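Local structure of importin subunit beta-1 (Saccharomyces cerevisiae, 5OWU) at residues A[95-100]-A[120-125]; A[99-104]-A[133-138]; A[444-449]-A[453-458]; A[479-484]-A[490-495]. The protein carries proteins into the nucleus together with importin alpha, the adaptor that recognises the classical nuclear localization signal of the cargo. All blocks are in the same frame, centred on the assembly; numbering follows the deposited sequence. Where two conformers were deposited one is given.

Overall arrangement
The chain is a mainly helical solenoid of HEAT repeats with no strands, and the four contacts sample two distant places in it. Nearest the N terminus, helix 90-104 starts both contact 1 and contact 2. Contact 1 closes the hairpin with helix 109-126 inside HEAT 3; contact 2 closes further on, at helix 133-142, and joins HEAT 3 to HEAT 4, so the two loops overlap and neither encloses the other. They touch where Ala123 meets Leu135. Far along the chain, with centres about 65 to 70 Å from the first pair, contact 3 closes a short turn leading into HEAT 11, and contact 4 closes the turn leaving it. Val455 and Leu480 pack between these two.

Contact 1. Residues A[95-100]-A[120-125]; sequences QIKTNA and AAIADI
Ile122 faces Ile96 and Lys97 across the helical hairpin of HEAT 3, where helix 109-126 folds back on helix 90-104. The two isoleucines have nearly the same rotamer, with CG2 anti to the backbone N and CG1 beside it (chi1 -65° in both), yet they offer different branches. Ile96 presents its short branch, CG2, whereas Ile122 extends its long one and brings the terminal methyl CD1 to 4.0 Å from Ile96 CG2, the two side chains crossing obliquely. The second branch of Ile122 is not idle: CG2 turns to the aliphatic stem of Lys97. One isoleucine thus straddles two successive residues of the opposing helix. Trp84 of helix 74-87 packs against both isoleucines, so the preceding helix lies against one side of the contact, and helix 37-48 lies against Ile96. Lys97 plays a divided part, lending its methylenes to the apolar contact while its ammonium group forms a salt bridge with Glu126 and a cation-pi contact with Trp132. Its place in the apolar layer is marked by CG, which lies 4.3 Å from Ile122 CG2.

Contact 2. Residues A[99-104]-A[133-138]; sequences NALTAL and PELMKI
Leu101 reaches out from helix 90-104 of HEAT 3 to Leu135 and Ile138 on helix 133-142, the first helix of HEAT 4, in a contact between successive repeats of the solenoid. The interactions across it are apolar, and they fall to the two methyls of Leu101. CD1 meets Ile138 CD1 at 3.8 Å, the two side chains extending toward each other tip to tip. CD2 takes the other partner, standing 4.3 Å from Leu135 CD1. A single forked side chain therefore spans one turn of the facing helix. For Ile138 the approach depends on its long branch: with CG1 anti to the carbonyl carbon (chi1 -69°) and the chain extended beyond it (chi2 174°), the terminal methyl is carried across to Leu101.

The surrounding packing is apolar as well. Trp132, just ahead of helix 133-142, touches Leu101, while Leu135 also rests on Ala123 of helix 109-126, the second helix of HEAT 3. Backbones are held well apart, the nearest CA atoms, those of Leu101 and Leu135, being 9.1 Å from each other. Whole side chains bridge that distance and meet through methyl groups, so the contact has no directional bond to fix its geometry, and its hold probably comes from partial burial and the van der Waals fit of branched side chains between neighbouring repeats.

Contact 3. Residues A[444-449]-A[453-458]; sequences ESIDPQ and PGVVQA
Ile446 and Val455 meet methyl to methyl where the chain, having left helix 425-442, turns into helix 452-463, the first helix of HEAT 11. Their CG2 atoms approach to 3.6 Å, tip to tip, which makes this a close apolar touch. In Val455 the methyl concerned is the one beside the backbone N, CG1 being anti to that N (chi1 167°); CG1 is left for Leu480 of helix 467-484. Leu480 also touches Ile446, so the pair is roofed by the second helix of the repeat, and Ile435 and Leu417 pack on Val455 from the helices before.

A second kind of contact sets the Pro453 ring against backbone carbonyls. Its CD lies 3.2 Å from Pro448 O and 3.8 Å from Gln449 O, the turn bringing both oxygens to the CD and CG atoms of the ring near the start of the helix. Were Pro453 replaced by an alanine, the ring carbons would go and a gap would probably open facing Pro448 O and Gln449 O.

The polar side-chain bonds lie within the turn. Asp447 OD2 accepts a weak bond from Gln449 N at 3.1 Å (N-H...O angle 127°), which makes a weak Asx turn, and another bond from Gln450 N. One carboxylate oxygen thus gathers two successive amides that the turn presents. The chemistry implies a division of labour: the aspartate probably steadies the turn, while the contacts that join it to helix 452-463 are apolar or carbon-to-carbonyl and non-directional.

Contact 4. Residues A[479-484]-A[490-495]; sequences NLVEQL and SPIYNF
Ile492 and Leu484 bury most surface, and Val481 much less, where the end of helix 467-484, the second helix of HEAT 11, is met by the returning loop that leads to helix 496-507. Ile492 points at the helix. Its CB lies 4.0 Å from Leu484 CB, so these two side chains touch at their roots rather than their ends. Further out, the long branch of Ile492, with CG1 anti to the backbone N (chi1 -164°), runs back along the helix by one turn. CG1 comes 4.1 Å from Val481 CG2, crossing that valine at about a right angle. Beyond it, Ile492 CD1 reaches Leu480 CB at 4.3 Å. The short branch, CG2, stays beside Leu484 and also lies over the centre of one face of the Tyr493 ring, 4.2 Å above its plane. Met527 and Tyr530 of helix 516-530 pack on Val481, bringing the following repeat against the same surface.

Leu484 is gripped a second time, through its backbone. Ser490 OG, placed anti to its own N, donates to Leu484 O and also receives a weak bond from Ile492 N at 3.4 Å. The hydroxyl thus links the last turn of the helix to the loop residue that packs on it. Without this hydroxyl, as with an alanine here, the Leu484 carbonyl would probably be left without its loop donor. The bond is short but steeply inclined: Ser490 OG stands 2.6 Å from Leu484 O, 61° out of the carbonyl plane.

Contact 1. Residues A[95-100]-A[120-125]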
loop_
_atom_site.group_PDB
_atom_site.type_symbol
_atom_site.label_atom_id
_atom_site.label_comp_id
_atom_site.label_asym_id
_atom_site.label_seq_id
_atom_site.Cartn_x
_atom_site.Cartn_y
_atom_site.Cartn_z
ATOM N N GLN A 95 41.513 -1.467 10.625
ATOM C CA GLN A 95 41.888 -2.419 9.581
ATOM C C GLN A 95 40.704 -2.756 8.682
ATOM O O GLN A 95 40.861 -2.868 7.461
ATOM C CB GLN A 95 42.469 -3.693 10.195
ATOM C CG GLN A 95 43.992 -3.686 10.303
ATOM C CD GLN A 95 44.680 -3.827 8.950
ATOM O OE1 GLN A 95 44.526 -2.984 8.065
ATOM N NE2 GLN A 95 45.437 -4.906 8.784
ATOM N N ILE A 96 39.512 -2.921 9.262
ATOM C CA ILE A 96 38.334 -3.252 8.461
ATOM C C ILE A 96 38.014 -2.115 7.497
ATOM O O ILE A 96 37.748 -2.339 6.310
ATOM C CB ILE A 96 37.135 -3.563 9.374
ATOM C CG1 ILE A 96 37.417 -4.824 10.206
ATOM C CG2 ILE A 96 35.860 -3.729 8.556
ATOM C CD1 ILE A 96 36.442 -5.052 11.330
ATOM N N LYS A 97 38.025 -0.876 7.999
ATOM C CA LYS A 97 37.737 0.276 7.151
ATOM C C LYS A 97 38.766 0.400 6.037
ATOM O O LYS A 97 38.411 0.632 4.876
ATOM C CB LYS A 97 37.717 1.552 7.987
ATOM C CG LYS A 97 36.631 1.631 9.036
ATOM C CD LYS A 97 36.676 3.012 9.671
ATOM C CE LYS A 97 36.256 3.016 11.107
ATOM N NZ LYS A 97 36.424 4.384 11.684
ATOM N N THR A 98 40.051 0.242 6.373
ATOM C CA THR A 98 41.092 0.292 5.349
ATOM C C THR A 98 40.876 -0.777 4.280
ATOM O O THR A 98 41.028 -0.507 3.082
ATOM C CB THR A 98 42.469 0.131 5.995
ATOM O OG1 THR A 98 42.666 1.173 6.961
ATOM C CG2 THR A 98 43.577 0.210 4.948
ATOM N N ASN A 99 40.533 -2.001 4.691
ATOM C CA ASN A 99 40.331 -3.076 3.719
ATOM C C ASN A 99 39.119 -2.801 2.838
ATOM O O ASN A 99 39.160 -3.025 1.619
ATOM C CB ASN A 99 40.178 -4.415 4.442
ATOM C CG ASN A 99 41.487 -4.913 5.033
ATOM O OD1 ASN A 99 42.561 -4.405 4.710
ATOM N ND2 ASN A 99 41.402 -5.913 5.900
ATOM N N ALA A 100 38.030 -2.313 3.436
ATOM C CA ALA A 100 36.849 -1.959 2.661
ATOM C C ALA A 100 37.167 -0.875 1.639
ATOM O O ALA A 100 36.744 -0.957 0.480
ATOM C CB ALA A 100 35.737 -1.492 3.595
ATOM N N ALA A 120 29.056 1.756 3.445
ATOM C CA ALA A 120 27.824 2.445 3.808
ATOM C C ALA A 120 27.342 2.025 5.191
ATOM O O ALA A 120 26.913 2.869 5.984
ATOM C CB ALA A 120 26.738 2.177 2.766
ATOM N N ALA A 121 27.387 0.723 5.495
ATOM C CA ALA A 121 26.915 0.250 6.800
ATOM C C ALA A 121 27.766 0.809 7.942
ATOM O O ALA A 121 27.244 1.302 8.961
ATOM C CB ALA A 121 26.930 -1.279 6.829
ATOM N N ILE A 122 29.089 0.739 7.788
ATOM C CA ILE A 122 29.967 1.255 8.831
ATOM C C ILE A 122 29.747 2.753 9.003
ATOM O O ILE A 122 29.623 3.253 10.124
ATOM C CB ILE A 122 31.436 0.928 8.508
ATOM C CG1 ILE A 122 31.660 -0.589 8.531
ATOM C CG2 ILE A 122 32.377 1.610 9.507
ATOM C CD1 ILE A 122 32.941 -1.023 7.843
ATOM N N ALA A 123 29.690 3.488 7.889
ATOM C CA ALA A 123 29.461 4.929 7.948
ATOM C C ALA A 123 28.151 5.245 8.647
ATOM O O ALA A 123 28.076 6.184 9.442
ATOM C CB ALA A 123 29.458 5.527 6.537
ATOM N N ASP A 124 27.100 4.483 8.344
ATOM C CA ASP A 124 25.820 4.709 8.995
ATOM C C ASP A 124 25.935 4.538 10.498
ATOM O O ASP A 124 25.179 5.165 11.248
ATOM C CB ASP A 124 24.762 3.763 8.434
ATOM C CG ASP A 124 24.205 4.238 7.099
ATOM O OD1 ASP A 124 24.447 5.401 6.733
ATOM O OD2 ASP A 124 23.524 3.453 6.416
ATOM N N ILE A 125 26.866 3.703 10.964
ATOM C CA ILE A 125 27.081 3.629 12.407
ATOM C C ILE A 125 27.925 4.800 12.905
ATOM O O ILE A 125 27.590 5.439 13.905
ATOM C CB ILE A 125 27.724 2.288 12.785
ATOM C CG1 ILE A 125 26.732 1.154 12.552
ATOM C CG2 ILE A 125 28.166 2.306 14.258
ATOM C CD1 ILE A 125 27.389 -0.204 12.411
#

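Contact 2. Residues A[99-104]-A[133-138]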
loop_
_atom_site.group_PDB
_atom_site.type_symbol
_atom_site.label_atom_id
_atom_site.label_comp_id
_atom_site.label_asym_id
_atom_site.label_seq_id
_atom_site.Cartn_x
_atom_site.Cartn_y
_atom_site.Cartn_z
ATOM N N ASN A 99 40.533 -2.001 4.691
ATOM C CA ASN A 99 40.331 -3.076 3.719
ATOM C C ASN A 99 39.119 -2.801 2.838
ATOM O O ASN A 99 39.160 -3.025 1.619
ATOM C CB ASN A 99 40.178 -4.415 4.442
ATOM C CG ASN A 99 41.487 -4.913 5.033
ATOM O OD1 ASN A 99 42.561 -4.405 4.710
ATOM N ND2 ASN A 99 41.402 -5.913 5.900
ATOM N N ALA A 100 38.030 -2.313 3.436
ATOM C CA ALA A 100 36.849 -1.959 2.661
ATOM C C ALA A 100 37.167 -0.875 1.639
ATOM O O ALA A 100 36.744 -0.957 0.480
ATOM C CB ALA A 100 35.737 -1.492 3.595
ATOM N N LEU A 101 37.910 0.154 2.051
ATOM C CA LEU A 101 38.287 1.210 1.117
ATOM C C LEU A 101 39.198 0.677 0.021
ATOM O O LEU A 101 39.118 1.131 -1.124
ATOM C CB LEU A 101 38.967 2.356 1.866
ATOM C CG LEU A 101 38.037 3.298 2.636
ATOM C CD1 LEU A 101 38.827 4.137 3.628
ATOM C CD2 LEU A 101 37.264 4.191 1.674
ATOM N N THR A 102 40.057 -0.289 0.345
ATOM C CA THR A 102 40.864 -0.926 -0.689
ATOM C C THR A 102 39.973 -1.612 -1.713
ATOM O O THR A 102 40.167 -1.462 -2.924
ATOM C CB THR A 102 41.832 -1.930 -0.064
ATOM O OG1 THR A 102 42.820 -1.231 0.703
ATOM C CG2 THR A 102 42.526 -2.772 -1.144
ATOM N N ALA A 103 38.976 -2.361 -1.243
ATOM C CA ALA A 103 38.094 -3.064 -2.166
ATOM C C ALA A 103 37.230 -2.094 -2.970
ATOM O O ALA A 103 36.841 -2.404 -4.103
ATOM C CB ALA A 103 37.223 -4.050 -1.392
ATOM N N LEU A 104 36.940 -0.910 -2.419
ATOM C CA LEU A 104 36.053 0.027 -3.102
ATOM C C LEU A 104 36.592 0.403 -4.476
ATOM O O LEU A 104 35.817 0.592 -5.424
ATOM C CB LEU A 104 35.857 1.282 -2.259
ATOM C CG LEU A 104 34.878 2.294 -2.855
ATOM C CD1 LEU A 104 33.456 1.761 -2.821
ATOM C CD2 LEU A 104 34.981 3.621 -2.124
ATOM N N PRO A 133 36.164 10.454 10.391
ATOM C CA PRO A 133 36.220 11.760 9.712
ATOM C C PRO A 133 36.985 11.725 8.403
ATOM O O PRO A 133 36.823 12.634 7.583
ATOM C CB PRO A 133 36.920 12.661 10.736
ATOM C CG PRO A 133 37.786 11.726 11.513
ATOM C CD PRO A 133 36.987 10.441 11.615
ATOM N N GLU A 134 37.819 10.713 8.184
ATOM C CA GLU A 134 38.549 10.604 6.930
ATOM C C GLU A 134 37.640 10.266 5.756
ATOM O O GLU A 134 37.987 10.578 4.610
ATOM C CB GLU A 134 39.638 9.537 7.059
ATOM C CG GLU A 134 40.586 9.759 8.234
ATOM C CD GLU A 134 40.204 8.982 9.490
ATOM O OE1 GLU A 134 39.019 8.619 9.665
ATOM O OE2 GLU A 134 41.109 8.734 10.311
ATOM N N LEU A 135 36.486 9.644 6.015
ATOM C CA LEU A 135 35.699 9.072 4.931
ATOM C C LEU A 135 35.205 10.144 3.974
ATOM O O LEU A 135 35.323 9.997 2.755
ATOM C CB LEU A 135 34.510 8.279 5.479
ATOM C CG LEU A 135 33.596 7.711 4.380
ATOM C CD1 LEU A 135 34.346 6.767 3.474
ATOM C CD2 LEU A 135 32.393 7.002 4.972
ATOM N N MET A 136 34.612 11.216 4.504
ATOM C CA MET A 136 33.990 12.202 3.628
ATOM C C MET A 136 35.028 12.985 2.839
ATOM O O MET A 136 34.769 13.377 1.695
ATOM C CB MET A 136 33.104 13.136 4.446
ATOM C CG MET A 136 31.761 12.529 4.798
ATOM S SD MET A 136 30.889 11.938 3.338
ATOM C CE MET A 136 30.708 10.210 3.712
ATOM N N LYS A 137 36.207 13.211 3.419
ATOM C CA LYS A 137 37.308 13.763 2.643
ATOM C C LYS A 137 37.696 12.818 1.514
ATOM O O LYS A 137 37.939 13.253 0.379
ATOM C CB LYS A 137 38.494 14.037 3.567
ATOM C CG LYS A 137 39.549 14.973 2.997
ATOM C CD LYS A 137 40.714 14.209 2.394
ATOM C CE LYS A 137 41.911 15.118 2.157
ATOM N NZ LYS A 137 41.598 16.224 1.224
ATOM N N ILE A 138 37.725 11.510 1.792
ATOM C CA ILE A 138 38.046 10.549 0.738
ATOM C C ILE A 138 36.976 10.575 -0.352
ATOM O O ILE A 138 37.287 10.489 -1.544
ATOM C CB ILE A 138 38.226 9.131 1.321
ATOM C CG1 ILE A 138 39.499 9.055 2.169
ATOM C CG2 ILE A 138 38.299 8.098 0.203
ATOM C CD1 ILE A 138 39.708 7.724 2.920
#

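Contact 3. Residues A[444-449]-A[453-458]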
loop_
_atom_site.group_PDB
_atom_site.type_symbol
_atom_site.label_atom_id
_atom_site.label_comp_id
_atom_site.label_asym_id
_atom_site.label_seq_id
_atom_site.Cartn_x
_atom_site.Cartn_y
_atom_site.Cartn_z
ATOM N N GLU A 444 -26.516 9.788 -10.832
ATOM C CA GLU A 444 -27.769 10.487 -11.051
ATOM C C GLU A 444 -27.775 11.259 -12.370
ATOM O O GLU A 444 -28.838 11.730 -12.786
ATOM C CB GLU A 444 -28.024 11.418 -9.874
ATOM C CG GLU A 444 -28.215 10.684 -8.548
ATOM C CD GLU A 444 -26.912 10.150 -7.961
ATOM O OE1 GLU A 444 -25.827 10.587 -8.399
ATOM O OE2 GLU A 444 -26.974 9.290 -7.055
ATOM N N SER A 445 -26.610 11.404 -13.030
ATOM C CA SER A 445 -26.539 12.057 -14.341
ATOM C C SER A 445 -27.245 11.240 -15.422
ATOM O O SER A 445 -27.556 11.779 -16.493
ATOM C CB SER A 445 -25.082 12.288 -14.783
ATOM O OG SER A 445 -24.320 11.086 -14.793
ATOM N N ILE A 446 -27.482 9.952 -15.184
ATOM C CA ILE A 446 -28.122 9.085 -16.168
ATOM C C ILE A 446 -29.619 9.066 -15.880
ATOM O O ILE A 446 -30.076 8.409 -14.940
ATOM C CB ILE A 446 -27.532 7.677 -16.133
ATOM C CG1 ILE A 446 -26.000 7.743 -16.166
ATOM C CG2 ILE A 446 -28.082 6.862 -17.310
ATOM C CD1 ILE A 446 -25.319 6.408 -15.910
ATOM N N ASP A 447 -30.383 9.776 -16.699
ATOM C CA ASP A 447 -31.807 9.929 -16.446
ATOM C C ASP A 447 -32.495 8.564 -16.459
ATOM O O ASP A 447 -32.379 7.831 -17.451
ATOM C CB ASP A 447 -32.424 10.842 -17.502
ATOM C CG ASP A 447 -33.890 11.116 -17.253
ATOM O OD1 ASP A 447 -34.193 12.057 -16.488
ATOM O OD2 ASP A 447 -34.741 10.395 -17.816
ATOM N N PRO A 448 -33.234 8.196 -15.403
ATOM C CA PRO A 448 -33.845 6.853 -15.367
ATOM C C PRO A 448 -34.687 6.512 -16.585
ATOM O O PRO A 448 -34.676 5.356 -17.025
ATOM C CB PRO A 448 -34.698 6.898 -14.092
ATOM C CG PRO A 448 -34.032 7.898 -13.231
ATOM C CD PRO A 448 -33.499 8.948 -14.163
ATOM N N GLN A 449 -35.434 7.470 -17.130
ATOM C CA GLN A 449 -36.278 7.189 -18.286
ATOM C C GLN A 449 -35.522 7.329 -19.600
ATOM O O GLN A 449 -35.675 6.492 -20.496
ATOM C CB GLN A 449 -37.497 8.120 -18.300
ATOM C CG GLN A 449 -38.690 7.607 -17.506
ATOM C CD GLN A 449 -38.515 7.778 -16.012
ATOM O OE1 GLN A 449 -38.206 8.869 -15.532
ATOM N NE2 GLN A 449 -38.709 6.694 -15.266
ATOM N N PRO A 453 -32.050 2.936 -19.443
ATOM C CA PRO A 453 -32.271 1.704 -20.214
ATOM C C PRO A 453 -31.211 1.483 -21.276
ATOM O O PRO A 453 -30.784 0.342 -21.486
ATOM C CB PRO A 453 -33.669 1.907 -20.817
ATOM C CG PRO A 453 -34.324 2.938 -19.948
ATOM C CD PRO A 453 -33.213 3.838 -19.494
ATOM N N GLY A 454 -30.773 2.549 -21.953
ATOM C CA GLY A 454 -29.717 2.410 -22.946
ATOM C C GLY A 454 -28.366 2.078 -22.332
ATOM O O GLY A 454 -27.569 1.341 -22.922
ATOM N N VAL A 455 -28.082 2.625 -21.147
ATOM C CA VAL A 455 -26.855 2.268 -20.439
ATOM C C VAL A 455 -26.866 0.779 -20.085
ATOM O O VAL A 455 -25.910 0.042 -20.361
ATOM C CB VAL A 455 -26.690 3.158 -19.189
ATOM C CG1 VAL A 455 -25.602 2.627 -18.258
ATOM C CG2 VAL A 455 -26.369 4.585 -19.588
ATOM N N VAL A 456 -27.955 0.316 -19.476
ATOM C CA VAL A 456 -28.052 -1.094 -19.105
ATOM C C VAL A 456 -27.922 -1.969 -20.341
ATOM O O VAL A 456 -27.183 -2.960 -20.341
ATOM C CB VAL A 456 -29.368 -1.362 -18.349
ATOM C CG1 VAL A 456 -29.637 -2.873 -18.212
ATOM C CG2 VAL A 456 -29.331 -0.692 -16.978
ATOM N N GLN A 457 -28.616 -1.606 -21.421
ATOM C CA GLN A 457 -28.547 -2.410 -22.636
ATOM C C GLN A 457 -27.125 -2.462 -23.183
ATOM O O GLN A 457 -26.663 -3.521 -23.625
ATOM C CB GLN A 457 -29.517 -1.862 -23.689
ATOM C CG GLN A 457 -30.074 -2.924 -24.623
ATOM C CD GLN A 457 -30.764 -4.058 -23.873
ATOM O OE1 GLN A 457 -31.588 -3.824 -22.982
ATOM N NE2 GLN A 457 -30.412 -5.293 -24.217
ATOM N N ALA A 458 -26.408 -1.337 -23.150
ATOM C CA ALA A 458 -25.021 -1.347 -23.611
ATOM C C ALA A 458 -24.171 -2.273 -22.753
ATOM O O ALA A 458 -23.286 -2.968 -23.262
ATOM C CB ALA A 458 -24.439 0.065 -23.597
#

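Contact 4. Residues A[479-484]-A[490-495]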
loop_
_atom_site.group_PDB
_atom_site.type_symbol
_atom_site.label_atom_id
_atom_site.label_comp_id
_atom_site.label_asym_id
_atom_site.label_seq_id
_atom_site.Cartn_x
_atom_site.Cartn_y
_atom_site.Cartn_z
ATOM N N ASN A 479 -20.547 -0.395 -10.355
ATOM C CA ASN A 479 -20.671 1.036 -10.055
ATOM C C ASN A 479 -22.124 1.497 -10.092
ATOM O O ASN A 479 -22.576 2.244 -9.213
ATOM C CB ASN A 479 -19.843 1.854 -11.038
ATOM C CG ASN A 479 -18.368 1.651 -10.855
ATOM O OD1 ASN A 479 -17.942 1.030 -9.889
ATOM N ND2 ASN A 479 -17.572 2.190 -11.774
ATOM N N LEU A 480 -22.866 1.087 -11.124
ATOM C CA LEU A 480 -24.264 1.488 -11.232
ATOM C C LEU A 480 -25.050 1.073 -10.003
ATOM O O LEU A 480 -25.790 1.879 -9.423
ATOM C CB LEU A 480 -24.899 0.879 -12.480
ATOM C CG LEU A 480 -24.661 1.590 -13.802
ATOM C CD1 LEU A 480 -25.195 0.728 -14.937
ATOM C CD2 LEU A 480 -25.325 2.959 -13.807
ATOM N N VAL A 481 -24.922 -0.195 -9.604
ATOM C CA VAL A 481 -25.692 -0.691 -8.469
ATOM C C VAL A 481 -25.278 0.030 -7.192
ATOM O O VAL A 481 -26.124 0.463 -6.402
ATOM C CB VAL A 481 -25.527 -2.217 -8.344
ATOM C CG1 VAL A 481 -26.168 -2.741 -7.057
ATOM C CG2 VAL A 481 -26.128 -2.899 -9.555
ATOM N N GLU A 482 -23.968 0.175 -6.976
ATOM C CA GLU A 482 -23.484 0.816 -5.756
ATOM C C GLU A 482 -23.988 2.250 -5.641
ATOM O O GLU A 482 -24.392 2.692 -4.556
ATOM C CB GLU A 482 -21.953 0.787 -5.723
ATOM C CG GLU A 482 -21.356 -0.538 -5.289
ATOM C CD GLU A 482 -19.839 -0.532 -5.319
ATOM O OE1 GLU A 482 -19.250 0.426 -5.864
ATOM O OE2 GLU A 482 -19.233 -1.492 -4.804
ATOM N N GLN A 483 -23.982 2.991 -6.745
ATOM C CA GLN A 483 -24.328 4.403 -6.680
ATOM C C GLN A 483 -25.827 4.653 -6.752
ATOM O O GLN A 483 -26.283 5.694 -6.275
ATOM C CB GLN A 483 -23.617 5.162 -7.805
ATOM C CG GLN A 483 -22.107 5.126 -7.681
ATOM C CD GLN A 483 -21.623 5.842 -6.436
ATOM O OE1 GLN A 483 -20.880 5.286 -5.629
ATOM N NE2 GLN A 483 -22.051 7.085 -6.276
ATOM N N LEU A 484 -26.609 3.735 -7.316
ATOM C CA LEU A 484 -28.040 3.972 -7.457
ATOM C C LEU A 484 -28.883 3.264 -6.407
ATOM O O LEU A 484 -30.031 3.668 -6.189
ATOM C CB LEU A 484 -28.508 3.546 -8.852
ATOM C CG LEU A 484 -27.911 4.363 -10.001
ATOM C CD1 LEU A 484 -28.308 3.786 -11.341
ATOM C CD2 LEU A 484 -28.359 5.816 -9.907
ATOM N N SER A 490 -35.050 3.296 -5.828
ATOM C CA SER A 490 -33.890 3.198 -6.694
ATOM C C SER A 490 -34.311 2.696 -8.063
ATOM O O SER A 490 -34.986 1.662 -8.150
ATOM C CB SER A 490 -32.855 2.254 -6.103
ATOM O OG SER A 490 -31.845 1.991 -7.060
ATOM N N PRO A 491 -33.927 3.367 -9.149
ATOM C CA PRO A 491 -34.313 2.868 -10.481
ATOM C C PRO A 491 -33.612 1.574 -10.867
ATOM O O PRO A 491 -34.173 0.782 -11.640
ATOM C CB PRO A 491 -33.925 4.027 -11.412
ATOM C CG PRO A 491 -32.808 4.723 -10.701
ATOM C CD PRO A 491 -33.052 4.553 -9.224
ATOM N N ILE A 492 -32.432 1.293 -10.299
ATOM C CA ILE A 492 -31.630 0.173 -10.788
ATOM C C ILE A 492 -32.334 -1.154 -10.554
ATOM O O ILE A 492 -32.095 -2.127 -11.284
ATOM C CB ILE A 492 -30.231 0.181 -10.141
ATOM C CG1 ILE A 492 -29.276 -0.728 -10.921
ATOM C CG2 ILE A 492 -30.288 -0.284 -8.682
ATOM C CD1 ILE A 492 -29.025 -0.299 -12.367
ATOM N N TYR A 493 -33.204 -1.230 -9.543
ATOM C CA TYR A 493 -33.849 -2.504 -9.243
ATOM C C TYR A 493 -34.788 -2.933 -10.362
ATOM O O TYR A 493 -34.954 -4.138 -10.591
ATOM C CB TYR A 493 -34.574 -2.429 -7.895
ATOM C CG TYR A 493 -33.591 -2.306 -6.746
ATOM C CD1 TYR A 493 -32.650 -3.298 -6.508
ATOM C CD2 TYR A 493 -33.576 -1.184 -5.926
ATOM C CE1 TYR A 493 -31.725 -3.185 -5.472
ATOM C CE2 TYR A 493 -32.659 -1.062 -4.893
ATOM C CZ TYR A 493 -31.738 -2.069 -4.669
ATOM O OH TYR A 493 -30.825 -1.952 -3.644
ATOM N N ASN A 494 -35.351 -1.979 -11.113
ATOM C CA ASN A 494 -36.155 -2.364 -12.269
ATOM C C ASN A 494 -35.354 -3.179 -13.276
ATOM O O ASN A 494 -35.945 -3.919 -14.070
ATOM C CB ASN A 494 -36.732 -1.125 -12.956
ATOM C CG ASN A 494 -37.726 -0.383 -12.085
ATOM O OD1 ASN A 494 -38.524 -0.992 -11.371
ATOM N ND2 ASN A 494 -37.684 0.942 -12.142
ATOM N N PHE A 495 -34.026 -3.073 -13.251
ATOM C CA PHE A 495 -33.162 -3.782 -14.181
ATOM C C PHE A 495 -32.461 -4.971 -13.544
ATOM O O PHE A 495 -31.658 -5.626 -14.217
ATOM C CB PHE A 495 -32.118 -2.822 -14.764
ATOM C CG PHE A 495 -32.720 -1.642 -15.475
ATOM C CD1 PHE A 495 -33.089 -1.730 -16.811
ATOM C CD2 PHE A 495 -32.930 -0.454 -14.800
ATOM C CE1 PHE A 495 -33.650 -0.641 -17.462
ATOM C CE2 PHE A 495 -33.488 0.635 -15.444
ATOM C CZ PHE A 495 -33.854 0.537 -16.776
#